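Local coordinates for haloacid delahogenase-like family hydrolase (Xanthomonas campestris pv. campestris, PDB 2PKE), which probably acts as a phosphatase of the haloacid dehalogenase-like family and binds a magnesium ion, at residues E81-I84 with R90-A93; R118-A123 with S234-A239; V131-G136 with F182-N187. All coordinates share one frame; numbering follows the deposited sequence.

Interaction 1. Residues E81-I84 with R90-A93; sequences ETAI and RIEA
I91 turns its CG1 anti to the backbone N (chi1 -167°), which leaves CG2 in the niche between its own N and carbonyl carbon, and the two branches reach different residues of the helix across from it. I84, with CG1 beside its backbone N (chi1 -68°), offers the flank of its longer branch. The CG2 methyl of I91 rests against this flank, 3.9 Å from I84 CG1, and the two side chains cross at about a right angle. The other branch of I91 is stretched out, and its end comes down on a shorter neighbour: CD1 lies 3.7 Å from A83 CB. One isoleucine thus straddles two consecutive helical residues, touching an ethyl branch with a methyl and a methyl with the tip of an ethyl branch. The backbones are close as well, with 6.1 Å between I84 CA and I91 CA, although the side chains alone do the touching.

The two segments flank the turn of a helical hairpin, in which helix 72-86 ends, the chain reverses, and helix 93-107 starts with E92 at its N-cap. The hairpin is half of a four-helix cap inserted after strand 15-18, consistent with the C1 type of cap in haloacid dehalogenase-like enzymes. T87 stitches the bend from within, its OG1 hydrogen-bonded both to A83 O and to I91 N.

Three apolar residues are buried here, and neighbouring layers complete the cover. F38 and L42 of helix 28-42 and I99 of helix 93-107 pack on A83, while I96 and Y45 lie against I91. The second subunit packs against this region: its A93 packs on I91, its Q97 on I84, and its R104 forms a salt bridge with E81 OE1.

Interaction 2. Residues R118-A123 with S234-A239; sequences REAVAA and SGWPAA
A120 and W236 meet where two helices of the Rossmann-like haloacid dehalogenase core, 117-125 and 236-250, come side by side. The interface is made of small bumps and shallow hollows. On helix 117-125 the bumps are the methyls of A120 and A123, one turn apart; opposite them stand the indole of W236 and the pyrrolidine ring of P237.

The A120 methyl enters the notch between these two consecutive side chains. Its CB is 3.7 Å from W236 CE3, on the benzene half of the indole, and 4.2 Å from P237 CD. The indole is brought round to this side with CG next to its own backbone N (chi1 -69°), and the W236 side chain also packs on V117 and I124 of helix 117-125. Its NE1 is hydrogen-bonded to OG1 of T206, just beyond strand 202-205. The indole packs on T23 and I204 as well, so this helix pair backs onto the metal site, with the W236 side chain about 8 Å from those of the magnesium ligands D19 and N187.

P237 is the reciprocal bump. Its ring pushes into the shallow dip that the helix surface leaves between A120 and A123, and I124 adds to the wall beside it. Because A120 has no side chain beyond CB, the proline can approach the backbone itself. The backbones come close beside it, S234 CA, just ahead of helix 236-250, lying 5.7 Å from A120 CA.

At the far wall of the dip the A123 methyl lies 3.9 Å from P237 CG, and on its floor the same CG is 3.8 Å from the carbonyl O of A120.

Interaction 3. Residues V131-G136 with F182-N187; sequences VLITKG and FVMIGN. With MG (magnesium ion), chain C.
I133 and F182 approach from opposite directions and meet over strand 15-18, which separates strands 131-135 and 182-186 in the parallel sheet. The axes of the two short strand segments come no closer than 8.8 Å and are turned by 57°, so side chains must bridge the gap. This buried end is well filled. I133 CD1 comes to 4.0 Å from F182 CZ, and V131 CG1 lies at the edge of the same ring, near its plane and 4.3 Å from CE1. M184, a selenomethionine, sends CG anti to its backbone N and then bends (chi2 72°), which carries SE to 4.4 Å from I133 CB and CE to the carbonyl O of I133. Helices 165-175 and 189-198 cover this layer, with V171 on I133 and V196 on F182 and M184.

Toward their carboxyl ends the apolar contact gives way to water and metal. N187 OD1 binds magnesium at 2.1 Å and is also hydrogen-bonded to T23 OG1. Its ND2 donates to water 1 (2.9 Å), itself a magnesium ligand, so the amide grips the ion directly and through water. D19 OD2, D21 O and waters 2 and 3 complete six ligands. Three waters among the ligands of a magnesium ion otherwise held by carboxylate, amide and carbonyl oxygens are consistent with a site where a phosphate could displace water, as in related phosphatases.

How the interactions relate
From the N terminus, the chain first builds strand 15-18 and then leaves the core to form the helical cap. There interaction 1 closes a short local turn between helices 72-86 and 93-107 before either of the others begins. Interaction 2 opens next, at helix 117-125; interaction 3 opens at strand 129-135 and closes at strand 182-186, and only then does helix 236-250 close interaction 2, so interaction 3 is enclosed by it and none cross. Interactions 2 and 3 serve opposite faces of the sheet and meet through W236 CE2, 3.5 Å from I185 CG2. Interaction 1 lies apart in the cap, its centre about 36 Å from that of interaction 3.

Interaction 1. Residues E81-I84 with R90-A93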
ATOM      1  N   GLU A  81     -13.153   9.382 -15.619  1.00 20.77           N
ATOM      2  CA  GLU A  81     -12.956  10.806 -15.849  1.00 23.56           C
ATOM      3  C   GLU A  81     -12.696  11.089 -17.326  1.00 20.67           C
ATOM      4  O   GLU A  81     -13.260  12.006 -17.913  1.00 21.99           O
ATOM      5  CB  GLU A  81     -11.821  11.257 -14.937  1.00 24.85           C
ATOM      6  CG  GLU A  81     -11.784  12.705 -14.600  1.00 39.40           C
ATOM      7  CD  GLU A  81     -11.093  12.960 -13.258  1.00 47.89           C
ATOM      8  OE1 GLU A  81      -9.964  12.455 -13.044  1.00 43.22           O
ATOM      9  OE2 GLU A  81     -11.692  13.664 -12.416  1.00 50.67           O
ATOM     10  N   THR A  82     -11.856  10.276 -17.941  1.00 21.99           N
ATOM     11  CA  THR A  82     -11.567  10.402 -19.375  1.00 21.08           C
ATOM     12  C   THR A  82     -12.790  10.181 -20.273  1.00 21.00           C
ATOM     13  O   THR A  82     -12.986  10.914 -21.266  1.00 24.14           O
ATOM     14  CB  THR A  82     -10.516   9.388 -19.807  1.00 21.61           C
ATOM     15  OG1 THR A  82      -9.343   9.494 -18.985  1.00 18.74           O
ATOM     16  CG2 THR A  82     -10.113   9.622 -21.245  1.00 16.53           C
ATOM     17  N   ALA A  83     -13.599   9.153 -19.963  1.00 20.90           N
ATOM     18  CA  ALA A  83     -14.833   8.855 -20.748  1.00 17.93           C
ATOM     19  C   ALA A  83     -15.858   9.956 -20.678  1.00 18.93           C
ATOM     20  O   ALA A  83     -16.518  10.274 -21.689  1.00 16.39           O
ATOM     21  CB  ALA A  83     -15.463   7.542 -20.296  1.00 16.28           C
ATOM     22  N   ILE A  84     -16.015  10.537 -19.496  1.00 17.50           N
ATOM     23  CA  ILE A  84     -16.941  11.621 -19.313  1.00 19.61           C
ATOM     24  C   ILE A  84     -16.481  12.821 -20.166  1.00 19.27           C
ATOM     25  O   ILE A  84     -17.306  13.489 -20.817  1.00 16.61           O
ATOM     26  CB  ILE A  84     -17.144  11.952 -17.804  1.00 18.06           C
ATOM     27  CG1 ILE A  84     -17.867  10.783 -17.121  1.00 20.44           C
ATOM     28  CG2 ILE A  84     -18.040  13.152 -17.635  1.00 12.48           C
ATOM     29  CD1 ILE A  84     -17.862  10.797 -15.606  1.00 21.62           C
ATOM     30  N   ARG A  90     -21.895  12.584 -22.260  1.00 22.61           N
ATOM     31  CA  ARG A  90     -22.991  11.792 -22.873  1.00 21.00           C
ATOM     32  C   ARG A  90     -22.996  10.360 -22.370  1.00 21.00           C
ATOM     33  O   ARG A  90     -24.037   9.679 -22.427  1.00 21.41           O
ATOM     34  CB  ARG A  90     -22.904  11.753 -24.394  1.00 21.62           C
ATOM     35  CG  ARG A  90     -23.706  12.800 -25.091  1.00 24.78           C
ATOM     36  CD  ARG A  90     -23.210  14.197 -24.821  1.00 25.08           C
ATOM     37  NE  ARG A  90     -23.887  15.166 -25.691  1.00 29.40           N
ATOM     38  CZ  ARG A  90     -23.704  16.482 -25.654  1.00 21.77           C
ATOM     39  NH1 ARG A  90     -22.853  17.026 -24.788  1.00 24.26           N
ATOM     40  NH2 ARG A  90     -24.375  17.255 -26.488  1.00 18.33           N
ATOM     41  N   ILE A  91     -21.847   9.894 -21.877  1.00 19.83           N
ATOM     42  CA  ILE A  91     -21.736   8.506 -21.526  1.00 17.61           C
ATOM     43  C   ILE A  91     -22.813   8.097 -20.537  1.00 17.68           C
ATOM     44  O   ILE A  91     -23.063   8.802 -19.557  1.00 18.82           O
ATOM     45  CB  ILE A  91     -20.350   8.146 -20.992  1.00 16.75           C
ATOM     46  CG1 ILE A  91     -20.223   6.605 -20.970  1.00 19.27           C
ATOM     47  CG2 ILE A  91     -20.093   8.797 -19.593  1.00 15.51           C
ATOM     48  CD1 ILE A  91     -18.808   6.040 -20.902  1.00 18.20           C
ATOM     49  N   GLU A  92     -23.481   6.975 -20.823  1.00 16.56           N
ATOM     50  CA  GLU A  92     -24.469   6.403 -19.911  1.00 18.12           C
ATOM     51  C   GLU A  92     -23.895   5.852 -18.588  1.00 16.76           C
ATOM     52  O   GLU A  92     -22.837   5.275 -18.584  1.00 17.39           O
ATOM     53  CB  GLU A  92     -25.213   5.283 -20.629  1.00 19.20           C
ATOM     54  CG  GLU A  92     -26.167   5.795 -21.705  1.00 15.92           C
ATOM     55  CD  GLU A  92     -27.262   6.659 -21.154  1.00 23.23           C
ATOM     56  OE1 GLU A  92     -27.459   6.687 -19.919  1.00 35.87           O
ATOM     57  OE2 GLU A  92     -27.920   7.319 -21.970  1.00 28.32           O
ATOM     58  N   ALA A  93     -24.628   6.013 -17.480  1.00 18.78           N
ATOM     59  CA  ALA A  93     -24.249   5.399 -16.195  1.00 21.07           C
ATOM     60  C   ALA A  93     -24.037   3.880 -16.360  1.00 21.38           C
ATOM     61  O   ALA A  93     -23.104   3.302 -15.817  1.00 22.92           O
ATOM     62  CB  ALA A  93     -25.327   5.698 -15.119  1.00 17.49           C
TER

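Interaction 2. Residues R118-A123 with S234-A239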
ATOM      1  N   ARG A 118      10.196 -19.521 -11.837  1.00 17.32           N
ATOM      2  CA  ARG A 118      10.332 -20.192 -10.555  1.00 21.40           C
ATOM      3  C   ARG A 118      11.669 -20.871 -10.442  1.00 21.89           C
ATOM      4  O   ARG A 118      12.300 -20.839  -9.356  1.00 21.29           O
ATOM      5  CB  ARG A 118       9.177 -21.195 -10.337  1.00 23.70           C
ATOM      6  CG  ARG A 118       9.192 -21.864  -8.996  1.00 24.10           C
ATOM      7  CD  ARG A 118       7.964 -22.704  -8.660  1.00 26.00           C
ATOM      8  NE  ARG A 118       8.362 -23.160  -7.369  1.00 22.79           N
ATOM      9  CZ  ARG A 118       8.002 -22.638  -6.216  1.00 24.46           C
ATOM     10  NH1 ARG A 118       6.986 -21.796  -6.089  1.00 23.57           N
ATOM     11  NH2 ARG A 118       8.597 -23.098  -5.147  1.00 22.50           N
ATOM     12  N   GLU A 119      12.128 -21.509 -11.522  1.00 22.63           N
ATOM     13  CA  GLU A 119      13.425 -22.214 -11.463  1.00 21.51           C
ATOM     14  C   GLU A 119      14.574 -21.220 -11.308  1.00 21.43           C
ATOM     15  O   GLU A 119      15.478 -21.485 -10.589  1.00 20.94           O
ATOM     16  CB  GLU A 119      13.715 -23.063 -12.725  1.00 23.14           C
ATOM     17  CG  GLU A 119      12.889 -24.353 -12.775  1.00 29.56           C
ATOM     18  CD  GLU A 119      11.481 -24.190 -13.358  1.00 42.31           C
ATOM     19  OE1 GLU A 119      11.040 -23.042 -13.678  1.00 39.11           O
ATOM     20  OE2 GLU A 119      10.816 -25.252 -13.501  1.00 48.38           O
ATOM     21  N   ALA A 120      14.531 -20.123 -12.069  1.00 23.32           N
ATOM     22  CA  ALA A 120      15.525 -19.011 -11.995  1.00 22.25           C
ATOM     23  C   ALA A 120      15.630 -18.477 -10.548  1.00 19.90           C
ATOM     24  O   ALA A 120      16.712 -18.426  -9.957  1.00 19.48           O
ATOM     25  CB  ALA A 120      15.117 -17.906 -12.954  1.00 21.64           C
ATOM     26  N   VAL A 121      14.486 -18.128  -9.959  1.00 20.60           N
ATOM     27  CA  VAL A 121      14.447 -17.573  -8.593  1.00 21.07           C
ATOM     28  C   VAL A 121      14.992 -18.551  -7.555  1.00 22.19           C
ATOM     29  O   VAL A 121      15.752 -18.155  -6.669  1.00 23.99           O
ATOM     30  CB  VAL A 121      13.014 -17.174  -8.137  1.00 18.28           C
ATOM     31  CG1 VAL A 121      13.024 -16.649  -6.702  1.00 15.80           C
ATOM     32  CG2 VAL A 121      12.329 -16.181  -9.111  1.00 20.73           C
ATOM     33  N   ALA A 122      14.550 -19.814  -7.630  1.00 22.49           N
ATOM     34  CA  ALA A 122      15.038 -20.868  -6.739  1.00 22.28           C
ATOM     35  C   ALA A 122      16.544 -21.024  -6.877  1.00 22.42           C
ATOM     36  O   ALA A 122      17.267 -21.223  -5.888  1.00 18.24           O
ATOM     37  CB  ALA A 122      14.286 -22.253  -7.065  1.00 21.07           C
ATOM     38  N   ALA A 123      17.028 -21.009  -8.124  1.00 24.81           N
ATOM     39  CA  ALA A 123      18.471 -21.157  -8.379  1.00 22.01           C
ATOM     40  C   ALA A 123      19.261 -20.017  -7.740  1.00 24.00           C
ATOM     41  O   ALA A 123      20.285 -20.250  -7.086  1.00 26.05           O
ATOM     42  CB  ALA A 123      18.769 -21.252  -9.912  1.00 23.64           C
ATOM     43  N   SER A 234      15.565 -17.794 -17.708  1.00 20.03           N
ATOM     44  CA  SER A 234      16.530 -18.887 -17.586  1.00 22.98           C
ATOM     45  C   SER A 234      17.994 -18.368 -17.574  1.00 22.43           C
ATOM     46  O   SER A 234      18.901 -18.998 -16.993  1.00 22.25           O
ATOM     47  CB  SER A 234      16.314 -19.959 -18.675  1.00 24.32           C
ATOM     48  OG  SER A 234      16.549 -19.459 -19.976  1.00 23.77           O
ATOM     49  N   GLY A 235      18.209 -17.182 -18.145  1.00 24.98           N
ATOM     50  CA  GLY A 235      19.540 -16.527 -18.099  1.00 20.61           C
ATOM     51  C   GLY A 235      19.876 -15.732 -16.833  1.00 19.61           C
ATOM     52  O   GLY A 235      21.008 -15.312 -16.650  1.00 17.63           O
ATOM     53  N   TRP A 236      18.918 -15.581 -15.914  1.00 19.19           N
ATOM     54  CA  TRP A 236      19.124 -14.716 -14.772  1.00 17.95           C
ATOM     55  C   TRP A 236      20.199 -15.231 -13.802  1.00 21.06           C
ATOM     56  O   TRP A 236      20.977 -14.431 -13.311  1.00 21.72           O
ATOM     57  CB  TRP A 236      17.837 -14.508 -13.965  1.00 18.35           C
ATOM     58  CG  TRP A 236      16.741 -13.702 -14.616  1.00 21.00           C
ATOM     59  CD1 TRP A 236      16.854 -12.879 -15.669  1.00 17.14           C
ATOM     60  CD2 TRP A 236      15.388 -13.595 -14.160  1.00 18.03           C
ATOM     61  NE1 TRP A 236      15.642 -12.287 -15.955  1.00 22.14           N
ATOM     62  CE2 TRP A 236      14.717 -12.715 -15.050  1.00 16.54           C
ATOM     63  CE3 TRP A 236      14.642 -14.240 -13.154  1.00 21.71           C
ATOM     64  CZ2 TRP A 236      13.360 -12.402 -14.917  1.00 19.35           C
ATOM     65  CZ3 TRP A 236      13.300 -13.950 -13.027  1.00 19.34           C
ATOM     66  CH2 TRP A 236      12.666 -13.020 -13.891  1.00 21.94           C
ATOM     67  N   PRO A 237      20.177 -16.538 -13.447  1.00 21.67           N
ATOM     68  CA  PRO A 237      21.157 -17.023 -12.469  1.00 20.03           C
ATOM     69  C   PRO A 237      22.605 -16.833 -12.957  1.00 19.00           C
ATOM     70  O   PRO A 237      23.445 -16.313 -12.201  1.00 20.14           O
ATOM     71  CB  PRO A 237      20.755 -18.509 -12.283  1.00 20.39           C
ATOM     72  CG  PRO A 237      19.307 -18.571 -12.715  1.00 22.33           C
ATOM     73  CD  PRO A 237      19.228 -17.616 -13.836  1.00 21.53           C
ATOM     74  N   ALA A 238      22.865 -17.160 -14.221  1.00 17.89           N
ATOM     75  CA  ALA A 238      24.194 -16.930 -14.840  1.00 20.50           C
ATOM     76  C   ALA A 238      24.601 -15.444 -14.814  1.00 19.41           C
ATOM     77  O   ALA A 238      25.758 -15.100 -14.573  1.00 20.54           O
ATOM     78  CB  ALA A 238      24.221 -17.469 -16.308  1.00 20.02           C
ATOM     79  N   ALA A 239      23.632 -14.579 -15.053  1.00 19.32           N
ATOM     80  CA  ALA A 239      23.847 -13.124 -15.084  1.00 20.35           C
ATOM     81  C   ALA A 239      24.186 -12.629 -13.705  1.00 19.30           C
ATOM     82  O   ALA A 239      25.091 -11.840 -13.570  1.00 23.23           O
ATOM     83  CB  ALA A 239      22.628 -12.369 -15.692  1.00 19.37           C
TER

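Interaction 3. Residues V131-G136 with F182-N187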
ATOM      1  N   VAL A 131      14.614 -10.549  -2.761  1.00 24.59           N
ATOM      2  CA  VAL A 131      13.541  -9.680  -2.305  1.00 21.38           C
ATOM      3  C   VAL A 131      12.680  -9.318  -3.528  1.00 17.65           C
ATOM      4  O   VAL A 131      13.181  -9.109  -4.617  1.00 19.68           O
ATOM      5  CB  VAL A 131      14.081  -8.380  -1.559  1.00 25.22           C
ATOM      6  CG1 VAL A 131      15.193  -7.639  -2.384  1.00 18.77           C
ATOM      7  CG2 VAL A 131      12.895  -7.437  -1.159  1.00 23.73           C
ATOM      8  N   LEU A 132      11.388  -9.209  -3.332  1.00 21.07           N
ATOM      9  CA  LEU A 132      10.508  -8.679  -4.396  1.00 16.38           C
ATOM     10  C   LEU A 132      10.295  -7.211  -4.114  1.00 19.60           C
ATOM     11  O   LEU A 132       9.819  -6.873  -3.040  1.00 21.83           O
ATOM     12  CB  LEU A 132       9.162  -9.375  -4.399  1.00 22.27           C
ATOM     13  CG  LEU A 132       8.424  -9.212  -5.731  1.00 22.77           C
ATOM     14  CD1 LEU A 132       7.556 -10.425  -5.963  1.00 42.38           C
ATOM     15  CD2 LEU A 132       7.622  -7.945  -5.760  1.00 31.99           C
ATOM     16  N   ILE A 133      10.644  -6.338  -5.056  1.00 22.08           N
ATOM     17  CA  ILE A 133      10.454  -4.905  -4.885  1.00 20.54           C
ATOM     18  C   ILE A 133       9.569  -4.432  -5.998  1.00 22.67           C
ATOM     19  O   ILE A 133       9.891  -4.539  -7.202  1.00 19.14           O
ATOM     20  CB  ILE A 133      11.769  -4.115  -4.865  1.00 21.36           C
ATOM     21  CG1 ILE A 133      12.666  -4.701  -3.778  1.00 19.72           C
ATOM     22  CG2 ILE A 133      11.516  -2.581  -4.680  1.00 16.68           C
ATOM     23  CD1 ILE A 133      14.107  -4.115  -3.690  1.00 19.49           C
ATOM     24  N   THR A 134       8.436  -3.895  -5.604  1.00 19.62           N
ATOM     25  CA  THR A 134       7.490  -3.369  -6.582  1.00 22.78           C
ATOM     26  C   THR A 134       6.831  -2.049  -6.161  1.00 21.60           C
ATOM     27  O   THR A 134       6.778  -1.764  -5.002  1.00 21.67           O
ATOM     28  CB  THR A 134       6.377  -4.375  -6.851  1.00 24.87           C
ATOM     29  OG1 THR A 134       5.667  -3.918  -8.011  1.00 32.05           O
ATOM     30  CG2 THR A 134       5.423  -4.477  -5.670  1.00 21.34           C
ATOM     31  N   LYS A 135       6.410  -1.230  -7.123  1.00 26.93           N
ATOM     32  CA  LYS A 135       5.640  -0.049  -6.822  1.00 26.87           C
ATOM     33  C   LYS A 135       4.166  -0.317  -7.059  1.00 27.28           C
ATOM     34  O   LYS A 135       3.794  -1.323  -7.692  1.00 27.88           O
ATOM     35  CB  LYS A 135       6.142   1.200  -7.586  1.00 27.77           C
ATOM     36  CG  LYS A 135       5.831   1.272  -9.039  1.00 22.78           C
ATOM     37  CD  LYS A 135       6.746   2.307  -9.714  1.00 25.81           C
ATOM     38  CE  LYS A 135       6.436   2.477 -11.141  1.00 30.26           C
ATOM     39  NZ  LYS A 135       7.334   3.550 -11.654  1.00 28.05           N
ATOM     40  N   GLY A 136       3.320   0.531  -6.481  1.00 24.47           N
ATOM     41  CA  GLY A 136       1.912   0.447  -6.719  1.00 24.73           C
ATOM     42  C   GLY A 136       1.108   0.123  -5.485  1.00 24.93           C
ATOM     43  O   GLY A 136       1.398   0.621  -4.387  1.00 25.94           O
ATOM     44  N   PHE A 182      24.090  -5.355  -4.357  1.00 17.72           N
ATOM     45  CA  PHE A 182      22.729  -5.584  -4.736  1.00 19.65           C
ATOM     46  C   PHE A 182      22.576  -5.564  -6.241  1.00 18.43           C
ATOM     47  O   PHE A 182      23.138  -4.694  -6.910  1.00 17.46           O
ATOM     48  CB  PHE A 182      21.851  -4.539  -4.044  1.00 19.35           C
ATOM     49  CG  PHE A 182      20.447  -4.517  -4.489  1.00 19.83           C
ATOM     50  CD1 PHE A 182      19.548  -5.513  -4.147  1.00 18.99           C
ATOM     51  CD2 PHE A 182      20.005  -3.469  -5.249  1.00 15.97           C
ATOM     52  CE1 PHE A 182      18.230  -5.434  -4.560  1.00 18.29           C
ATOM     53  CE2 PHE A 182      18.699  -3.377  -5.654  1.00 22.23           C
ATOM     54  CZ  PHE A 182      17.796  -4.361  -5.279  1.00 18.32           C
ATOM     55  N   VAL A 183      21.857  -6.566  -6.753  1.00 19.47           N
ATOM     56  CA  VAL A 183      21.435  -6.624  -8.145  1.00 21.83           C
ATOM     57  C   VAL A 183      19.916  -6.533  -8.160  1.00 19.44           C
ATOM     58  O   VAL A 183      19.245  -7.209  -7.410  1.00 23.28           O
ATOM     59  CB  VAL A 183      21.875  -7.949  -8.861  1.00 24.36           C
ATOM     60  CG1 VAL A 183      21.522  -7.897 -10.326  1.00 22.44           C
ATOM     61  CG2 VAL A 183      23.393  -8.192  -8.726  1.00 30.03           C
HETATM   62  N   MSE A 184      19.382  -5.734  -9.069  1.00 18.35           N
HETATM   63  CA  MSE A 184      17.934  -5.653  -9.276  1.00 21.07           C
HETATM   64  C   MSE A 184      17.568  -6.211 -10.655  1.00 19.79           C
HETATM   65  O   MSE A 184      18.218  -5.827 -11.654  1.00 20.01           O
HETATM   66  CB  MSE A 184      17.470  -4.208  -9.158  1.00 20.53           C
HETATM   67  CG  MSE A 184      15.964  -4.046  -9.449  1.00 20.51           C
HETATM   68 SE   MSE A 184      14.739  -4.713  -8.100  0.75 16.86          SE
HETATM   69  CE  MSE A 184      13.237  -4.131  -9.169  1.00 11.69           C
ATOM     70  N   ILE A 185      16.535  -7.084 -10.693  1.00 18.15           N
ATOM     71  CA  ILE A 185      16.053  -7.702 -11.944  1.00 17.74           C
ATOM     72  C   ILE A 185      14.689  -7.140 -12.287  1.00 19.86           C
ATOM     73  O   ILE A 185      13.778  -7.178 -11.466  1.00 17.36           O
ATOM     74  CB  ILE A 185      15.969  -9.234 -11.872  1.00 19.19           C
ATOM     75  CG1 ILE A 185      17.320  -9.860 -11.491  1.00 17.92           C
ATOM     76  CG2 ILE A 185      15.456  -9.809 -13.217  1.00 18.71           C
ATOM     77  CD1 ILE A 185      17.311 -11.358 -11.419  1.00 21.40           C
ATOM     78  N   GLY A 186      14.549  -6.592 -13.490  1.00 18.10           N
ATOM     79  CA  GLY A 186      13.257  -6.110 -13.925  1.00 19.29           C
ATOM     80  C   GLY A 186      13.098  -5.845 -15.402  1.00 19.61           C
ATOM     81  O   GLY A 186      14.036  -5.931 -16.180  1.00 21.12           O
ATOM     82  N   ASN A 187      11.877  -5.522 -15.794  1.00 18.26           N
ATOM     83  CA  ASN A 187      11.552  -5.314 -17.194  1.00 20.17           C
ATOM     84  C   ASN A 187      11.568  -3.876 -17.642  1.00 23.27           C
ATOM     85  O   ASN A 187      11.428  -3.637 -18.834  1.00 20.48           O
ATOM     86  CB  ASN A 187      10.181  -5.897 -17.512  1.00 21.57           C
ATOM     87  CG  ASN A 187       9.041  -5.145 -16.845  1.00 19.94           C
ATOM     88  OD1 ASN A 187       8.819  -5.301 -15.641  1.00 20.57           O
ATOM     89  ND2 ASN A 187       8.296  -4.350 -17.618  1.00 18.53           N
TER
HETATM   90 MG    MG C 300       7.475  -4.607 -14.211  1.00 19.59          MG
HETATM   91  O   HOH W   1       6.200  -3.870 -15.666  1.00 20.26           O
HETATM   92  O   HOH W   2       8.735  -2.830 -14.246  1.00 16.92           O
HETATM   93  O   HOH W   3       6.548  -3.863 -12.426  1.00 16.63           O